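Local coordinates for protein peptidoglycan N-acetylglucosamine deacetylase (Agathobacter rectalis, PDB 5JMU) that probably removes acetyl groups from N-acetylglucosamine of peptidoglycan as a zinc-dependent hydrolase, the chain here being the catalytic NodB-homology domain of a longer membrane protein, at residues V46-T55 with R69-H80; A111-S120 with V140-W150. All blocks are in the same frame, centred on the assembly; numbering follows the deposited sequence.

In the fold
From the N terminus, strand 21-27 comes first and later pairs with strand 49-53 of contact 1. The chain then passes through helix 61-68 and returns as strand 72-77, so contact 1 closes a beta-alpha-beta unit and ends on two zinc ligands. After helix 89-107 it reaches contact 2, where residues 111-120 meet 140-150 across a loop holding helix 132-142. The two contacts follow one another in series, neither nested nor crossed, with centres about 12 Å apart. They nevertheless touch: Arg115 N lies 2.9 Å from Ile75 O and Arg115 O 2.9 Å from His76 ND1, both probable hydrogen bonds, tying the second pair of strands to the zinc-bearing strand.

Contact 1. Residues V46-T55 with R69-H80; sequences VKATFFVTNT and RGHTVAIHSASH. With ZN (zinc ion), chain C.
Strands 49-53 and 72-77 run parallel, their axes 38° apart and 4.1 Å at closest approach, with Thr49 beside Thr72 and Phe51 beside Ala74. Phe50 binds through both its backbone groups, N to Thr72 O and O to Ala74 N. At the far end Val52 O takes two donors, His76 N at 2.9 Å and Ser77 N at 3.2 Å. Before the strands begin, the ring of His71 replaces a backbone acceptor: its ND1 receives Ala48 N at 2.9 Å, close to the ring plane. The edge of Phe50 meets a face of the same imidazole, CE2 lying 3.7 Å from His71 CG with the planes at 79°. With helix 61-68 as the connection, the strands form a right-handed beta-alpha-beta crossover of the NodB deacetylase fold. On the face bearing Phe51, its CD1 presses on Ala74 CB at 3.4 Å. His76 has CG anti to its backbone N (chi1 -166°), which carries NE2 to the zinc ion at 2.1 Å; His80 NE2 binds at 2.2 Å, and Asp28 with three waters completes the sphere. Arg115 O holds His76 ND1, while Thr53 CG2 sits at the edge of the His76 ring.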
# COMPACT_ATOMS: atom_id res chain seq x y z
N VAL A 46 8.55 -11.10 9.25
CA VAL A 46 7.86 -10.83 7.98
C VAL A 46 8.09 -9.38 7.57
O VAL A 46 8.06 -8.49 8.45
CB VAL A 46 6.32 -11.11 8.14
CG1 VAL A 46 5.47 -10.40 7.05
CG2 VAL A 46 6.07 -12.68 8.19
N LYS A 47 8.31 -9.14 6.27
CA LYS A 47 8.42 -7.78 5.76
C LYS A 47 7.13 -7.44 5.03
O LYS A 47 6.46 -8.31 4.46
CB LYS A 47 9.62 -7.62 4.82
CG LYS A 47 10.94 -8.14 5.44
CD LYS A 47 11.20 -7.53 6.86
CE LYS A 47 12.41 -8.16 7.51
NZ LYS A 47 12.67 -7.63 8.86
N ALA A 48 6.74 -6.17 5.10
CA ALA A 48 5.51 -5.72 4.47
C ALA A 48 5.78 -4.44 3.70
O ALA A 48 6.93 -4.00 3.59
CB ALA A 48 4.41 -5.49 5.54
N THR A 49 4.71 -3.83 3.20
CA THR A 49 4.84 -2.63 2.40
C THR A 49 3.93 -1.58 3.00
O THR A 49 2.76 -1.86 3.22
CB THR A 49 4.43 -2.90 0.94
OG1 THR A 49 5.21 -3.97 0.40
CG2 THR A 49 4.64 -1.65 0.10
N PHE A 50 4.47 -0.38 3.23
CA PHE A 50 3.68 0.73 3.79
C PHE A 50 3.50 1.81 2.77
O PHE A 50 4.49 2.36 2.26
CB PHE A 50 4.38 1.28 5.03
CG PHE A 50 4.36 0.29 6.16
CD1 PHE A 50 3.30 0.24 7.07
CD2 PHE A 50 5.39 -0.66 6.27
CE1 PHE A 50 3.30 -0.70 8.13
CE2 PHE A 50 5.37 -1.62 7.29
CZ PHE A 50 4.30 -1.64 8.23
N PHE A 51 2.24 2.13 2.47
CA PHE A 51 1.92 3.24 1.56
C PHE A 51 1.54 4.42 2.44
O PHE A 51 0.42 4.46 2.97
CB PHE A 51 0.80 2.82 0.59
CG PHE A 51 1.24 1.78 -0.39
CD1 PHE A 51 1.92 2.16 -1.54
CD2 PHE A 51 1.00 0.44 -0.17
CE1 PHE A 51 2.32 1.22 -2.50
CE2 PHE A 51 1.41 -0.53 -1.11
CZ PHE A 51 2.06 -0.13 -2.29
N VAL A 52 2.47 5.36 2.59
CA VAL A 52 2.39 6.32 3.70
C VAL A 52 1.82 7.70 3.34
O VAL A 52 1.74 8.10 2.15
CB VAL A 52 3.79 6.48 4.37
CG1 VAL A 52 4.24 5.12 4.96
CG2 VAL A 52 4.83 7.00 3.40
N THR A 53 1.40 8.43 4.39
CA THR A 53 0.83 9.74 4.26
C THR A 53 1.48 10.62 5.31
O THR A 53 2.20 10.10 6.18
CB THR A 53 -0.69 9.79 4.56
OG1 THR A 53 -0.90 9.58 5.97
CG2 THR A 53 -1.47 8.78 3.74
N ASN A 54 1.17 11.91 5.27
CA ASN A 54 1.57 12.78 6.35
C ASN A 54 0.35 13.27 7.15
O ASN A 54 0.34 14.39 7.68
CB ASN A 54 2.37 13.95 5.81
CG ASN A 54 3.21 14.60 6.89
OD1 ASN A 54 3.78 13.90 7.74
ND2 ASN A 54 3.29 15.89 6.86
N THR A 55 -0.66 12.40 7.23
CA THR A 55 -1.89 12.76 7.94
C THR A 55 -1.68 12.91 9.46
O THR A 55 -2.37 13.68 10.14
CB THR A 55 -2.97 11.71 7.68
OG1 THR A 55 -3.32 11.76 6.29
CG2 THR A 55 -4.23 12.01 8.48
N ARG A 69 13.68 -1.36 9.56
CA ARG A 69 13.33 -2.74 9.87
C ARG A 69 13.14 -3.60 8.63
O ARG A 69 12.83 -4.78 8.74
CB ARG A 69 12.08 -2.79 10.76
CG ARG A 69 12.35 -2.18 12.13
CD ARG A 69 11.20 -2.43 13.07
NE ARG A 69 11.27 -1.61 14.29
CZ ARG A 69 10.62 -1.88 15.42
NH1 ARG A 69 9.87 -2.99 15.53
NH2 ARG A 69 10.73 -1.04 16.42
N GLY A 70 13.38 -3.04 7.45
CA GLY A 70 13.43 -3.84 6.26
C GLY A 70 12.15 -3.84 5.42
O GLY A 70 12.05 -4.57 4.42
N HIS A 71 11.17 -3.04 5.83
CA HIS A 71 9.92 -2.94 5.05
C HIS A 71 10.07 -2.01 3.87
O HIS A 71 10.99 -1.21 3.82
CB HIS A 71 8.79 -2.44 5.95
CG HIS A 71 8.64 -3.28 7.16
ND1 HIS A 71 8.21 -4.59 7.08
CD2 HIS A 71 8.94 -3.05 8.45
CE1 HIS A 71 8.26 -5.14 8.28
NE2 HIS A 71 8.68 -4.22 9.14
N THR A 72 9.18 -2.17 2.89
CA THR A 72 9.14 -1.24 1.77
C THR A 72 8.32 -0.01 2.16
O THR A 72 7.21 -0.13 2.65
CB THR A 72 8.52 -1.91 0.54
OG1 THR A 72 9.44 -2.97 0.14
CG2 THR A 72 8.29 -0.87 -0.59
N VAL A 73 8.91 1.16 1.95
CA VAL A 73 8.21 2.41 2.18
C VAL A 73 7.86 3.02 0.84
O VAL A 73 8.75 3.25 -0.02
CB VAL A 73 9.10 3.38 3.01
CG1 VAL A 73 8.43 4.78 3.08
CG2 VAL A 73 9.28 2.80 4.39
N ALA A 74 6.56 3.19 0.62
CA ALA A 74 6.03 3.64 -0.67
C ALA A 74 5.11 4.86 -0.45
O ALA A 74 4.70 5.16 0.67
CB ALA A 74 5.28 2.50 -1.35
N ILE A 75 4.77 5.57 -1.52
CA ILE A 75 3.94 6.77 -1.39
C ILE A 75 2.46 6.49 -1.49
O ILE A 75 2.08 5.74 -2.37
CB ILE A 75 4.31 7.76 -2.51
CG1 ILE A 75 5.75 8.23 -2.30
CG2 ILE A 75 3.35 8.99 -2.46
CD1 ILE A 75 6.34 9.10 -3.46
N HIS A 76 1.65 7.06 -0.59
CA HIS A 76 0.19 7.08 -0.77
C HIS A 76 -0.20 8.52 -1.13
O HIS A 76 -0.59 8.82 -2.26
CB HIS A 76 -0.51 6.55 0.49
CG HIS A 76 -1.97 6.20 0.33
ND1 HIS A 76 -2.50 5.66 -0.83
CD2 HIS A 76 -2.98 6.28 1.23
CE1 HIS A 76 -3.81 5.46 -0.63
NE2 HIS A 76 -4.12 5.84 0.60
N SER A 77 0.01 9.43 -0.18
CA SER A 77 -0.27 10.85 -0.43
C SER A 77 0.13 11.67 0.78
O SER A 77 -0.05 11.23 1.90
CB SER A 77 -1.78 11.05 -0.72
OG SER A 77 -2.09 12.44 -0.68
N ALA A 78 0.69 12.85 0.58
CA ALA A 78 1.03 13.65 1.75
C ALA A 78 -0.23 14.09 2.47
O ALA A 78 -0.35 13.91 3.69
CB ALA A 78 1.91 14.89 1.36
N SER A 79 -1.17 14.71 1.74
CA SER A 79 -2.37 15.23 2.36
C SER A 79 -3.52 14.24 2.49
O SER A 79 -4.37 14.42 3.37
CB SER A 79 -2.90 16.45 1.59
OG SER A 79 -3.38 16.02 0.32
N HIS A 80 -3.54 13.27 1.58
CA HIS A 80 -4.65 12.33 1.44
C HIS A 80 -5.97 13.08 1.35
O HIS A 80 -7.00 12.63 1.89
CB HIS A 80 -4.66 11.34 2.62
CG HIS A 80 -5.38 10.06 2.33
ND1 HIS A 80 -6.74 9.89 2.56
CD2 HIS A 80 -4.93 8.86 1.88
CE1 HIS A 80 -7.09 8.66 2.24
NE2 HIS A 80 -6.01 8.01 1.83
ZN ZN C . -5.93 5.84 1.67
O HOH W 1 -6.12 3.80 1.51
O HOH W 2 -7.77 5.70 2.70
O HOH W 3 -7.12 5.96 -0.15

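Contact 2. Residues A111-S120 with V140-W150; sequences ASIIRFPGGS and VTARGLLYCDW
The Asp149 carboxylate is gripped at both oxygens: Ser120 OG donates to Asp149 OD2 at 2.6 Å, and Ser120 N to OD1 at 2.8 Å. Both approach on the syn side, the hydroxyl lying nearer the carboxylate plane than the amide does. The Ser120 hydroxyl sits between its own N and carbonyl carbon (chi1 70°), which lets one residue serve both oxygens. His222 N is a further donor to OD2, and a water joins OD1 to Phe116 N. Arg115 spans the strand ends, giving NE to Cys148 O at 3.0 Å and NH2 to Asp149 O at 2.8 Å. Each nitrogen lies above its acceptor's carbonyl plane, and NH1 forms a salt bridge with Asp27. CE3 of Trp150 lies over one face of the guanidinium, 4.1 Å from Arg115 NE.

The short parallel pairing sets Ile113 beside Leu146 and Ile114 beside Tyr147. Next to Ile114, whose CD1 lies over one face of the Phe116 ring, the edge of Phe116 points at a face of the Tyr147 ring, CE2 to CG 3.7 Å with the planes at 65°. Within the NodB domain, these contacts join strand 113-114 and the loop after it to strand 146-147, with Met133, Leu136 and Val137 of helix 132-142 against Phe116. Bonds from NE, NH1 and NH2 fix the rotation of the Arg115 guanidinium; the Ser120 hydroxyl and amide, each on one oxygen, fix the turn of the Asp149 carboxylate and hold the 116-119 turn against it.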
# COMPACT_ATOMS: atom_id res chain seq x y z
N ALA A 111 11.25 7.18 -2.81
CA ALA A 111 10.31 6.08 -3.03
C ALA A 111 10.34 5.66 -4.47
O ALA A 111 10.63 6.49 -5.36
CB ALA A 111 8.87 6.50 -2.65
N SER A 112 10.04 4.38 -4.73
CA SER A 112 9.93 3.83 -6.09
C SER A 112 8.53 3.39 -6.51
O SER A 112 8.29 3.20 -7.70
CB SER A 112 10.85 2.60 -6.23
OG SER A 112 12.23 2.96 -6.07
N ILE A 113 7.65 3.21 -5.53
CA ILE A 113 6.34 2.62 -5.72
C ILE A 113 5.33 3.54 -5.06
O ILE A 113 5.64 4.14 -4.02
CB ILE A 113 6.24 1.19 -5.07
CG1 ILE A 113 7.42 0.32 -5.52
CG2 ILE A 113 4.87 0.51 -5.45
CD1 ILE A 113 7.46 -1.11 -4.86
N ILE A 114 4.16 3.67 -5.67
CA ILE A 114 3.06 4.43 -5.09
C ILE A 114 1.78 3.63 -5.09
O ILE A 114 1.65 2.60 -5.79
CB ILE A 114 2.83 5.79 -5.85
CG1 ILE A 114 2.10 5.54 -7.18
CG2 ILE A 114 4.14 6.49 -6.11
CD1 ILE A 114 1.58 6.87 -7.81
N ARG A 115 0.80 4.08 -4.30
CA ARG A 115 -0.57 3.59 -4.42
C ARG A 115 -1.46 4.81 -4.49
O ARG A 115 -1.48 5.61 -3.55
CB ARG A 115 -0.97 2.70 -3.25
CG ARG A 115 -2.50 2.32 -3.33
CD ARG A 115 -2.80 1.26 -2.27
NE ARG A 115 -2.26 -0.04 -2.65
CZ ARG A 115 -1.99 -1.00 -1.75
NH1 ARG A 115 -2.17 -0.77 -0.44
NH2 ARG A 115 -1.54 -2.21 -2.15
N PHE A 116 -2.21 4.94 -5.57
CA PHE A 116 -3.12 6.06 -5.70
C PHE A 116 -4.18 6.02 -4.62
O PHE A 116 -4.75 4.95 -4.36
CB PHE A 116 -3.84 6.01 -7.05
CG PHE A 116 -2.98 6.28 -8.22
CD1 PHE A 116 -2.60 7.59 -8.58
CD2 PHE A 116 -2.51 5.22 -9.01
CE1 PHE A 116 -1.83 7.84 -9.73
CE2 PHE A 116 -1.70 5.47 -10.17
CZ PHE A 116 -1.35 6.78 -10.52
N PRO A 117 -4.50 7.18 -3.99
CA PRO A 117 -5.64 7.19 -3.08
C PRO A 117 -6.92 6.81 -3.81
O PRO A 117 -7.23 7.31 -4.89
CB PRO A 117 -5.63 8.65 -2.56
CG PRO A 117 -4.12 9.00 -2.56
CD PRO A 117 -3.66 8.41 -3.88
N GLY A 118 -7.63 5.84 -3.23
CA GLY A 118 -8.83 5.28 -3.83
C GLY A 118 -8.53 4.15 -4.82
O GLY A 118 -9.45 3.55 -5.38
N GLY A 119 -7.24 3.86 -5.04
CA GLY A 119 -6.82 2.91 -6.07
C GLY A 119 -6.72 3.59 -7.44
O GLY A 119 -7.31 4.65 -7.64
N SER A 120 -6.01 3.00 -8.41
CA SER A 120 -5.98 3.62 -9.74
C SER A 120 -7.36 3.57 -10.40
O SER A 120 -7.61 4.30 -11.38
CB SER A 120 -4.95 2.90 -10.65
OG SER A 120 -5.37 1.58 -11.00
N VAL A 140 2.83 8.81 -14.08
CA VAL A 140 3.60 8.15 -13.04
C VAL A 140 4.62 7.22 -13.69
O VAL A 140 5.79 7.16 -13.30
CB VAL A 140 2.62 7.40 -12.09
CG1 VAL A 140 3.31 6.34 -11.25
CG2 VAL A 140 1.90 8.40 -11.20
N THR A 141 4.18 6.50 -14.73
CA THR A 141 5.06 5.59 -15.46
C THR A 141 6.20 6.36 -16.13
O THR A 141 7.38 5.91 -16.09
CB THR A 141 4.23 4.81 -16.48
OG1 THR A 141 3.19 4.11 -15.77
CG2 THR A 141 5.11 3.83 -17.24
N ALA A 142 5.88 7.49 -16.76
CA ALA A 142 6.91 8.32 -17.43
C ALA A 142 7.94 8.81 -16.41
O ALA A 142 9.12 9.04 -16.75
CB ALA A 142 6.24 9.51 -18.13
N ARG A 143 7.50 9.04 -15.18
CA ARG A 143 8.42 9.44 -14.12
C ARG A 143 9.21 8.30 -13.49
O ARG A 143 9.98 8.53 -12.53
CB ARG A 143 7.66 10.19 -13.01
CG ARG A 143 7.19 11.51 -13.58
CD ARG A 143 6.10 12.19 -12.78
NE ARG A 143 6.63 12.89 -11.62
CZ ARG A 143 6.55 14.20 -11.40
NH1 ARG A 143 5.95 15.03 -12.26
NH2 ARG A 143 7.08 14.68 -10.29
N GLY A 144 9.09 7.11 -14.04
CA GLY A 144 9.85 5.96 -13.54
C GLY A 144 9.31 5.35 -12.28
O GLY A 144 9.98 4.53 -11.65
N LEU A 145 8.08 5.72 -11.93
CA LEU A 145 7.45 5.18 -10.73
C LEU A 145 6.56 3.96 -11.04
O LEU A 145 6.05 3.82 -12.16
CB LEU A 145 6.61 6.25 -10.06
CG LEU A 145 7.42 7.40 -9.46
CD1 LEU A 145 6.42 8.44 -9.05
CD2 LEU A 145 8.21 6.86 -8.27
N LEU A 146 6.43 3.06 -10.07
CA LEU A 146 5.55 1.91 -10.19
C LEU A 146 4.35 2.18 -9.33
O LEU A 146 4.46 2.93 -8.35
CB LEU A 146 6.22 0.63 -9.69
CG LEU A 146 7.50 0.29 -10.45
CD1 LEU A 146 8.36 -0.66 -9.63
CD2 LEU A 146 7.15 -0.26 -11.79
N TYR A 147 3.19 1.63 -9.68
CA TYR A 147 2.04 1.79 -8.78
C TYR A 147 1.41 0.43 -8.56
O TYR A 147 1.53 -0.47 -9.39
CB TYR A 147 1.00 2.79 -9.32
CG TYR A 147 0.23 2.37 -10.57
CD1 TYR A 147 0.74 2.61 -11.85
CD2 TYR A 147 -1.03 1.75 -10.45
CE1 TYR A 147 0.00 2.24 -13.00
CE2 TYR A 147 -1.77 1.39 -11.58
CZ TYR A 147 -1.24 1.61 -12.84
OH TYR A 147 -2.01 1.23 -13.93
N CYS A 148 0.76 0.27 -7.42
CA CYS A 148 0.16 -1.03 -7.08
C CYS A 148 -1.21 -0.81 -6.44
O CYS A 148 -1.38 0.04 -5.55
CB CYS A 148 1.09 -1.77 -6.13
SG CYS A 148 0.65 -3.51 -5.89
N ASP A 149 -2.21 -1.51 -6.98
CA ASP A 149 -3.52 -1.61 -6.35
C ASP A 149 -3.52 -2.84 -5.43
O ASP A 149 -2.58 -3.01 -4.68
CB ASP A 149 -4.58 -1.66 -7.45
CG ASP A 149 -4.61 -0.36 -8.26
OD1 ASP A 149 -4.54 0.74 -7.64
OD2 ASP A 149 -4.68 -0.42 -9.50
N TRP A 150 -4.56 -3.68 -5.48
CA TRP A 150 -4.61 -4.85 -4.59
C TRP A 150 -5.58 -5.88 -5.18
O TRP A 150 -6.37 -5.53 -6.05
CB TRP A 150 -5.08 -4.45 -3.17
CG TRP A 150 -6.45 -3.81 -3.18
CD1 TRP A 150 -7.67 -4.43 -2.92
CD2 TRP A 150 -6.75 -2.42 -3.42
NE1 TRP A 150 -8.69 -3.51 -3.04
CE2 TRP A 150 -8.16 -2.27 -3.35
CE3 TRP A 150 -5.97 -1.28 -3.71
CZ2 TRP A 150 -8.80 -1.02 -3.53
CZ3 TRP A 150 -6.61 -0.05 -3.91
CH2 TRP A 150 -8.01 0.06 -3.82
O HOH W 4 10.34 2.85 -9.66
O HOH W 5 -2.38 2.31 -7.04
O HOH W 6 -4.48 0.69 -13.36